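Alpha/beta fold hydrolase (Pseudomonas aeruginosa, PDB 6I8W) is a membrane phospholipase A and virulence factor that takes part in degrading membrane phospholipids, probably by hydrolysing ester bonds as a serine-type lipase. Local coordinates at residues 45-50 and 120-125; 163-168 and 238-243. All blocks are in the same frame, centred on the assembly; numbering follows the deposited sequence.

Interaction 1. Residues 45-50 and 120-125; sequences VQVDNL and ANFAAA
V45 and V47 reach from an edge strand, 41-47, of the alpha/beta hydrolase sheet onto F122, N121 and A125 of helix 112-125. The strand belongs to a beta hairpin with a two-residue loop, D48 and N49: a type I' turn from V47 to L50 links strand 41-47 to strand 50-57 and is closed by V47 and L50, which bond to each other through both N and O. The short axes of strand and helix pass 8.7 Å apart.

Every second residue of the strand faces the helix, and the two valines divide it between them. V45 points CG1 obliquely at the F122 ring, 3.7 Å from CE1, while its CG2 turns to the methyl of A125. V47, two residues on along the strand, lies nearer N121. With its CG1 anti to the backbone N (chi1 -178°), that methyl lies across the N121 side chain, 3.6 Å from CB, and CG2 drops beside the F122 ring edge, 4.0 Å from A125 CB. The A125 methyl therefore fills the groove between V45 and V47, touching a CG2 on each.

F122 extends its ring away from the helix toward the sheet, where I52, V92 and L94 also touch it and Y54 meets it edge-to-face. At the turn the contact becomes polar. There the D48 carboxylate and the N121 amide stand nearly perpendicular (89°), and N121 ND2 donates weakly to D48 OD2 at 3.1 Å, the bond bent to 124°.

Interaction 2. Residues 163-168 and 238-243; sequences AGVMPA and PLEPEL
The E240 carboxylate has V165 over one face: CG1 stands above the carboxylate carbon, 3.9 Å from CD, and CB sits 3.3 Å from OE2. G164 O lies to that same side, 3.5 Å from OE1. M166 CB lies farther off beyond the OE2 edge, 4.2 Å from OE2. The M166 backbone N comes to OE2 at the syn lone pair, 2.9 Å away, in a nearly straight bond of 164°. A bend in the glutamate chain (chi2 89°) folds the carboxylate back over the loop 163-168.

The second flat group is the G164 carbonyl. L239 N approaches its O in the carbonyl plane at 2.8 Å. The leucine side chain follows the loop backbone: CB and CG lie close to G164 O, and CD1 rests against both A163 O and G164 CA, 3.8 Å from the latter. G164, with phi 120° and no side chain, leaves that flank to the leucine methyl.

These are two loops of the alpha/beta hydrolase fold, one leaving strand 154-160 and the other leading into strand 250-255. L239 also packs on H141, A144 and L145 of helix 138-149, and its O accepts from both E242 N and L243 N, which curls the chain into a helical turn. Beyond it V165 and L243 meet M269 of helix 265-269.

Thus one backbone acceptor and one backbone donor of loop 163-168 are each answered from 238-243, the donor by a side-chain carboxylate. The M166 N-H probably stabilises the charged carboxylate of E240, while G164 O beside OE1 would work against it, so the net shift in its proton affinity is not decided.

In the fold
Interaction 1 closes along the chain before interaction 2 opens, and the two do not touch: their centres are 27 Å apart and their nearest atoms about 14 Å. Interaction 1 fastens a helix to the outer edge of the sheet, at strand 41-47, whereas interaction 2 joins loops that adjoin strands 154-160 and 250-255. Only interaction 2 is close to the probable active site. A163 shares a backbone hydrogen bond with S137, the likely nucleophile of a Ser-His-Asp triad with H286 and D258, and its side chain is about 9 Å from a bound myristic acid. One bound carbon dioxide lies about 7 Å from the V45 side chain, and a different one about 7 Å from that of L243.

Interaction 1. Residues 45-50 and 120-125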
ATOM      1  N   VAL A  45       6.789  -5.336 -15.430  1.00 37.55           N
ATOM      2  CA  VAL A  45       6.909  -6.698 -15.916  1.00 39.39           C
ATOM      3  C   VAL A  45       5.506  -7.251 -16.144  1.00 35.51           C
ATOM      4  O   VAL A  45       4.573  -6.944 -15.396  1.00 36.32           O
ATOM      5  CB  VAL A  45       7.720  -7.586 -14.921  1.00 42.55           C
ATOM      6  CG1 VAL A  45       7.052  -7.638 -13.567  1.00 38.95           C
ATOM      7  CG2 VAL A  45       7.921  -8.999 -15.495  1.00 42.53           C
ATOM      8  N   GLN A  46       5.358  -8.050 -17.189  1.00 37.01           N
ATOM      9  CA  GLN A  46       4.093  -8.706 -17.491  1.00 37.79           C
ATOM     10  C   GLN A  46       3.963 -10.004 -16.710  1.00 38.81           C
ATOM     11  O   GLN A  46       4.814 -10.894 -16.815  1.00 40.79           O
ATOM     12  CB  GLN A  46       3.980  -8.998 -18.997  1.00 39.71           C
ATOM     13  CG  GLN A  46       4.005  -7.743 -19.867  1.00 49.18           C
ATOM     14  CD  GLN A  46       4.217  -8.062 -21.340  1.00 58.77           C
ATOM     15  OE1 GLN A  46       4.600  -9.175 -21.696  1.00 51.38           O
ATOM     16  NE2 GLN A  46       3.969  -7.084 -22.202  1.00 67.64           N
ATOM     17  N   VAL A  47       2.874 -10.118 -15.958  1.00 37.99           N
ATOM     18  CA  VAL A  47       2.589 -11.292 -15.141  1.00 36.82           C
ATOM     19  C   VAL A  47       1.172 -11.745 -15.464  1.00 38.65           C
ATOM     20  O   VAL A  47       0.229 -10.980 -15.240  1.00 37.50           O
ATOM     21  CB  VAL A  47       2.726 -10.977 -13.626  1.00 35.17           C
ATOM     22  CG1 VAL A  47       2.473 -12.227 -12.822  1.00 36.93           C
ATOM     23  CG2 VAL A  47       4.101 -10.370 -13.325  1.00 34.30           C
ATOM     24  N   ASP A  48       1.043 -12.959 -16.011  1.00 39.07           N
ATOM     25  CA  ASP A  48      -0.223 -13.461 -16.552  1.00 40.37           C
ATOM     26  C   ASP A  48      -0.845 -12.406 -17.470  1.00 50.81           C
ATOM     27  O   ASP A  48      -2.058 -12.141 -17.424  1.00 41.40           O
ATOM     28  CB  ASP A  48      -1.217 -13.886 -15.464  1.00 47.41           C
ATOM     29  CG  ASP A  48      -0.775 -15.135 -14.711  1.00 54.34           C
ATOM     30  OD1 ASP A  48      -0.267 -16.085 -15.346  1.00 53.15           O
ATOM     31  OD2 ASP A  48      -0.986 -15.193 -13.487  1.00 65.17           O
ATOM     32  N   ASN A  49       0.015 -11.811 -18.293  1.00 41.26           N
ATOM     33  CA  ASN A  49      -0.381 -10.809 -19.276  1.00 42.11           C
ATOM     34  C   ASN A  49      -0.909  -9.524 -18.643  1.00 41.62           C
ATOM     35  O   ASN A  49      -1.497  -8.700 -19.326  1.00 42.60           O
ATOM     36  CB  ASN A  49      -1.435 -11.378 -20.242  1.00 44.03           C
ATOM     37  CG  ASN A  49      -1.449 -10.656 -21.587  1.00 52.94           C
ATOM     38  OD1 ASN A  49      -0.403 -10.273 -22.109  1.00 45.54           O
ATOM     39  ND2 ASN A  49      -2.634 -10.463 -22.145  1.00 46.79           N
ATOM     40  N   LEU A  50      -0.677  -9.328 -17.349  1.00 39.42           N
ATOM     41  CA  LEU A  50      -0.969  -8.024 -16.771  1.00 43.14           C
ATOM     42  C   LEU A  50       0.328  -7.260 -16.590  1.00 43.08           C
ATOM     43  O   LEU A  50       1.312  -7.800 -16.080  1.00 42.32           O
ATOM     44  CB  LEU A  50      -1.661  -8.143 -15.411  1.00 43.43           C
ATOM     45  CG  LEU A  50      -2.954  -8.944 -15.273  1.00 44.65           C
ATOM     46  CD1 LEU A  50      -3.521  -8.717 -13.873  1.00 42.52           C
ATOM     47  CD2 LEU A  50      -3.959  -8.589 -16.357  1.00 44.48           C
ATOM     48  N   ALA A 120       2.894 -13.728  -5.818  1.00 33.49           N
ATOM     49  CA  ALA A 120       3.834 -14.843  -5.894  1.00 37.32           C
ATOM     50  C   ALA A 120       4.351 -15.033  -7.323  1.00 39.71           C
ATOM     51  O   ALA A 120       5.541 -15.256  -7.533  1.00 40.29           O
ATOM     52  CB  ALA A 120       3.192 -16.115  -5.395  1.00 41.98           C
ATOM     53  N   ASN A 121       3.457 -14.949  -8.303  1.00 38.05           N
ATOM     54  CA  ASN A 121       3.863 -15.027  -9.704  1.00 36.62           C
ATOM     55  C   ASN A 121       4.785 -13.855 -10.085  1.00 38.37           C
ATOM     56  O   ASN A 121       5.703 -14.012 -10.896  1.00 34.17           O
ATOM     57  CB  ASN A 121       2.634 -15.031 -10.628  1.00 36.42           C
ATOM     58  CG  ASN A 121       1.803 -16.301 -10.505  1.00 50.89           C
ATOM     59  OD1 ASN A 121       2.280 -17.322 -10.025  1.00 48.94           O
ATOM     60  ND2 ASN A 121       0.544 -16.230 -10.937  1.00 52.56           N
ATOM     61  N   PHE A 122       4.520 -12.686  -9.516  1.00 32.01           N
ATOM     62  CA  PHE A 122       5.370 -11.510  -9.726  1.00 37.34           C
ATOM     63  C   PHE A 122       6.785 -11.725  -9.163  1.00 35.21           C
ATOM     64  O   PHE A 122       7.774 -11.386  -9.805  1.00 35.92           O
ATOM     65  CB  PHE A 122       4.730 -10.264  -9.094  1.00 31.71           C
ATOM     66  CG  PHE A 122       5.677  -9.073  -8.958  1.00 29.94           C
ATOM     67  CD1 PHE A 122       5.915  -8.215 -10.029  1.00 30.86           C
ATOM     68  CD2 PHE A 122       6.297  -8.800  -7.748  1.00 27.46           C
ATOM     69  CE1 PHE A 122       6.774  -7.107  -9.887  1.00 29.16           C
ATOM     70  CE2 PHE A 122       7.161  -7.701  -7.604  1.00 29.52           C
ATOM     71  CZ  PHE A 122       7.397  -6.864  -8.668  1.00 30.40           C
ATOM     72  N   ALA A 123       6.881 -12.276  -7.960  1.00 33.01           N
ATOM     73  CA  ALA A 123       8.193 -12.533  -7.379  1.00 35.54           C
ATOM     74  C   ALA A 123       8.996 -13.467  -8.295  1.00 40.25           C
ATOM     75  O   ALA A 123      10.167 -13.208  -8.574  1.00 36.22           O
ATOM     76  CB  ALA A 123       8.062 -13.123  -5.964  1.00 37.52           C
ATOM     77  N   ALA A 124       8.358 -14.522  -8.801  1.00 37.89           N
ATOM     78  CA  ALA A 124       9.029 -15.418  -9.737  1.00 38.47           C
ATOM     79  C   ALA A 124       9.436 -14.677 -11.011  1.00 42.28           C
ATOM     80  O   ALA A 124      10.510 -14.920 -11.569  1.00 40.19           O
ATOM     81  CB  ALA A 124       8.132 -16.633 -10.080  1.00 40.90           C
ATOM     82  N   ALA A 125       8.579 -13.767 -11.465  1.00 36.18           N
ATOM     83  CA  ALA A 125       8.831 -13.053 -12.704  1.00 39.47           C
ATOM     84  C   ALA A 125      10.057 -12.139 -12.605  1.00 38.17           C
ATOM     85  O   ALA A 125      10.738 -11.912 -13.606  1.00 37.81           O
ATOM     86  CB  ALA A 125       7.600 -12.233 -13.101  1.00 37.53           C
TER

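Interaction 2. Residues 163-168 and 238-243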
ATOM      1  N   ALA A 163      -5.642  -5.859   7.032  1.00 39.32           N
ATOM      2  CA  ALA A 163      -7.019  -6.342   7.050  1.00 41.83           C
ATOM      3  C   ALA A 163      -7.015  -7.858   7.203  1.00 42.34           C
ATOM      4  O   ALA A 163      -5.966  -8.487   7.078  1.00 38.82           O
ATOM      5  CB  ALA A 163      -7.763  -5.920   5.766  1.00 37.24           C
ATOM      6  N   GLY A 164      -8.179  -8.449   7.466  1.00 47.52           N
ATOM      7  CA  GLY A 164      -8.282  -9.898   7.473  1.00 42.66           C
ATOM      8  C   GLY A 164      -8.728 -10.578   8.759  1.00 46.11           C
ATOM      9  O   GLY A 164      -8.963 -11.787   8.762  1.00 48.33           O
ATOM     10  N   VAL A 165      -8.848  -9.833   9.857  1.00 41.72           N
ATOM     11  CA  VAL A 165      -9.449 -10.404  11.056  1.00 43.77           C
ATOM     12  C   VAL A 165     -10.613  -9.561  11.555  1.00 44.13           C
ATOM     13  O   VAL A 165     -10.767  -8.405  11.171  1.00 46.66           O
ATOM     14  CB  VAL A 165      -8.423 -10.566  12.211  1.00 51.80           C
ATOM     15  CG1 VAL A 165      -7.296 -11.493  11.794  1.00 47.03           C
ATOM     16  CG2 VAL A 165      -7.874  -9.212  12.633  1.00 46.79           C
ATOM     17  N   MET A 166     -11.425 -10.169  12.410  1.00 46.12           N
ATOM     18  CA  MET A 166     -12.562  -9.501  13.032  0.62 50.44           C
ATOM     19  C   MET A 166     -12.320  -9.347  14.532  1.00 49.53           C
ATOM     20  O   MET A 166     -12.564 -10.273  15.292  1.00 55.79           O
ATOM     21  CB  MET A 166     -13.852 -10.287  12.770  0.62 54.73           C
ATOM     22  CG  MET A 166     -14.429 -10.072  11.369  0.62 58.00           C
ATOM     23  SD  MET A 166     -15.838 -11.146  10.974  0.62 73.24           S
ATOM     24  CE  MET A 166     -14.983 -12.657  10.518  0.62 49.72           C
ATOM     25  N   PRO A 167     -11.828  -8.172  14.954  1.00 53.71           N
ATOM     26  CA  PRO A 167     -11.457  -7.879  16.342  1.00 55.68           C
ATOM     27  C   PRO A 167     -12.639  -7.461  17.212  1.00 59.33           C
ATOM     28  O   PRO A 167     -13.751  -7.251  16.707  1.00 55.96           O
ATOM     29  CB  PRO A 167     -10.471  -6.722  16.196  1.00 52.39           C
ATOM     30  CG  PRO A 167     -10.823  -6.060  14.899  1.00 48.04           C
ATOM     31  CD  PRO A 167     -11.735  -6.973  14.108  1.00 48.44           C
ATOM     32  N   ALA A 168     -12.377  -7.327  18.508  1.00 58.36           N
ATOM     33  CA  ALA A 168     -13.414  -7.031  19.492  1.00 62.59           C
ATOM     34  C   ALA A 168     -14.036  -5.649  19.294  1.00 59.09           C
ATOM     35  O   ALA A 168     -15.236  -5.481  19.462  1.00 65.53           O
ATOM     36  CB  ALA A 168     -12.842  -7.153  20.898  1.00 68.35           C
ATOM     37  N   PRO A 238     -11.306 -14.796   5.553  1.00 52.34           N
ATOM     38  CA  PRO A 238     -10.862 -14.653   6.943  1.00 52.34           C
ATOM     39  C   PRO A 238      -9.443 -15.170   7.140  1.00 47.28           C
ATOM     40  O   PRO A 238      -9.100 -16.235   6.629  1.00 51.25           O
ATOM     41  CB  PRO A 238     -11.870 -15.499   7.726  1.00 55.62           C
ATOM     42  CG  PRO A 238     -12.464 -16.435   6.713  1.00 59.08           C
ATOM     43  CD  PRO A 238     -12.468 -15.694   5.420  1.00 52.71           C
ATOM     44  N   LEU A 239      -8.621 -14.421   7.864  1.00 50.32           N
ATOM     45  CA  LEU A 239      -7.263 -14.856   8.154  1.00 46.06           C
ATOM     46  C   LEU A 239      -7.158 -15.805   9.349  1.00 53.47           C
ATOM     47  O   LEU A 239      -6.183 -16.553   9.461  1.00 54.73           O
ATOM     48  CB  LEU A 239      -6.365 -13.653   8.416  1.00 42.72           C
ATOM     49  CG  LEU A 239      -5.905 -12.871   7.193  1.00 42.33           C
ATOM     50  CD1 LEU A 239      -4.991 -11.748   7.643  1.00 34.73           C
ATOM     51  CD2 LEU A 239      -5.198 -13.799   6.210  1.00 40.34           C
ATOM     52  N   GLU A 240      -8.139 -15.758  10.250  1.00 53.06           N
ATOM     53  CA  GLU A 240      -8.070 -16.540  11.486  1.00 52.29           C
ATOM     54  C   GLU A 240      -7.748 -18.029  11.241  1.00 55.37           C
ATOM     55  O   GLU A 240      -6.921 -18.591  11.950  1.00 55.78           O
ATOM     56  CB  GLU A 240      -9.362 -16.395  12.299  1.00 62.63           C
ATOM     57  CG  GLU A 240      -9.535 -15.030  12.963  1.00 62.61           C
ATOM     58  CD  GLU A 240     -10.244 -14.009  12.074  1.00 64.02           C
ATOM     59  OE1 GLU A 240     -10.381 -14.250  10.851  1.00 62.10           O
ATOM     60  OE2 GLU A 240     -10.678 -12.965  12.608  1.00 59.17           O
ATOM     61  N   PRO A 241      -8.385 -18.673  10.238  1.00 56.94           N
ATOM     62  CA  PRO A 241      -7.983 -20.069   9.998  1.00 60.62           C
ATOM     63  C   PRO A 241      -6.629 -20.234   9.283  1.00 58.07           C
ATOM     64  O   PRO A 241      -6.138 -21.354   9.193  1.00 60.86           O
ATOM     65  CB  PRO A 241      -9.112 -20.614   9.107  1.00 64.54           C
ATOM     66  CG  PRO A 241     -10.226 -19.610   9.196  1.00 63.99           C
ATOM     67  CD  PRO A 241      -9.536 -18.300   9.394  1.00 54.71           C
ATOM     68  N   GLU A 242      -6.060 -19.158   8.745  1.00 50.64           N
ATOM     69  CA  GLU A 242      -4.848 -19.269   7.929  1.00 53.72           C
ATOM     70  C   GLU A 242      -3.560 -18.961   8.694  1.00 52.27           C
ATOM     71  O   GLU A 242      -2.513 -19.553   8.422  1.00 52.41           O
ATOM     72  CB  GLU A 242      -4.942 -18.346   6.697  1.00 53.74           C
ATOM     73  CG  GLU A 242      -6.255 -18.470   5.888  1.00 54.42           C
ATOM     74  CD  GLU A 242      -6.569 -19.900   5.461  1.00 67.36           C
ATOM     75  OE1 GLU A 242      -5.621 -20.653   5.154  1.00 70.86           O
ATOM     76  OE2 GLU A 242      -7.773 -20.262   5.406  1.00 64.89           O
ATOM     77  N   LEU A 243      -3.636 -18.027   9.638  1.00 48.46           N
ATOM     78  CA  LEU A 243      -2.457 -17.609  10.402  1.00 48.35           C
ATOM     79  C   LEU A 243      -1.666 -18.763  11.042  1.00 53.12           C
ATOM     80  O   LEU A 243      -0.440 -18.726  11.021  1.00 49.64           O
ATOM     81  CB  LEU A 243      -2.864 -16.605  11.481  1.00 50.04           C
ATOM     82  CG  LEU A 243      -3.442 -15.302  10.944  1.00 53.11           C
ATOM     83  CD1 LEU A 243      -3.954 -14.433  12.065  1.00 56.60           C
ATOM     84  CD2 LEU A 243      -2.375 -14.572  10.156  1.00 48.99           C
TER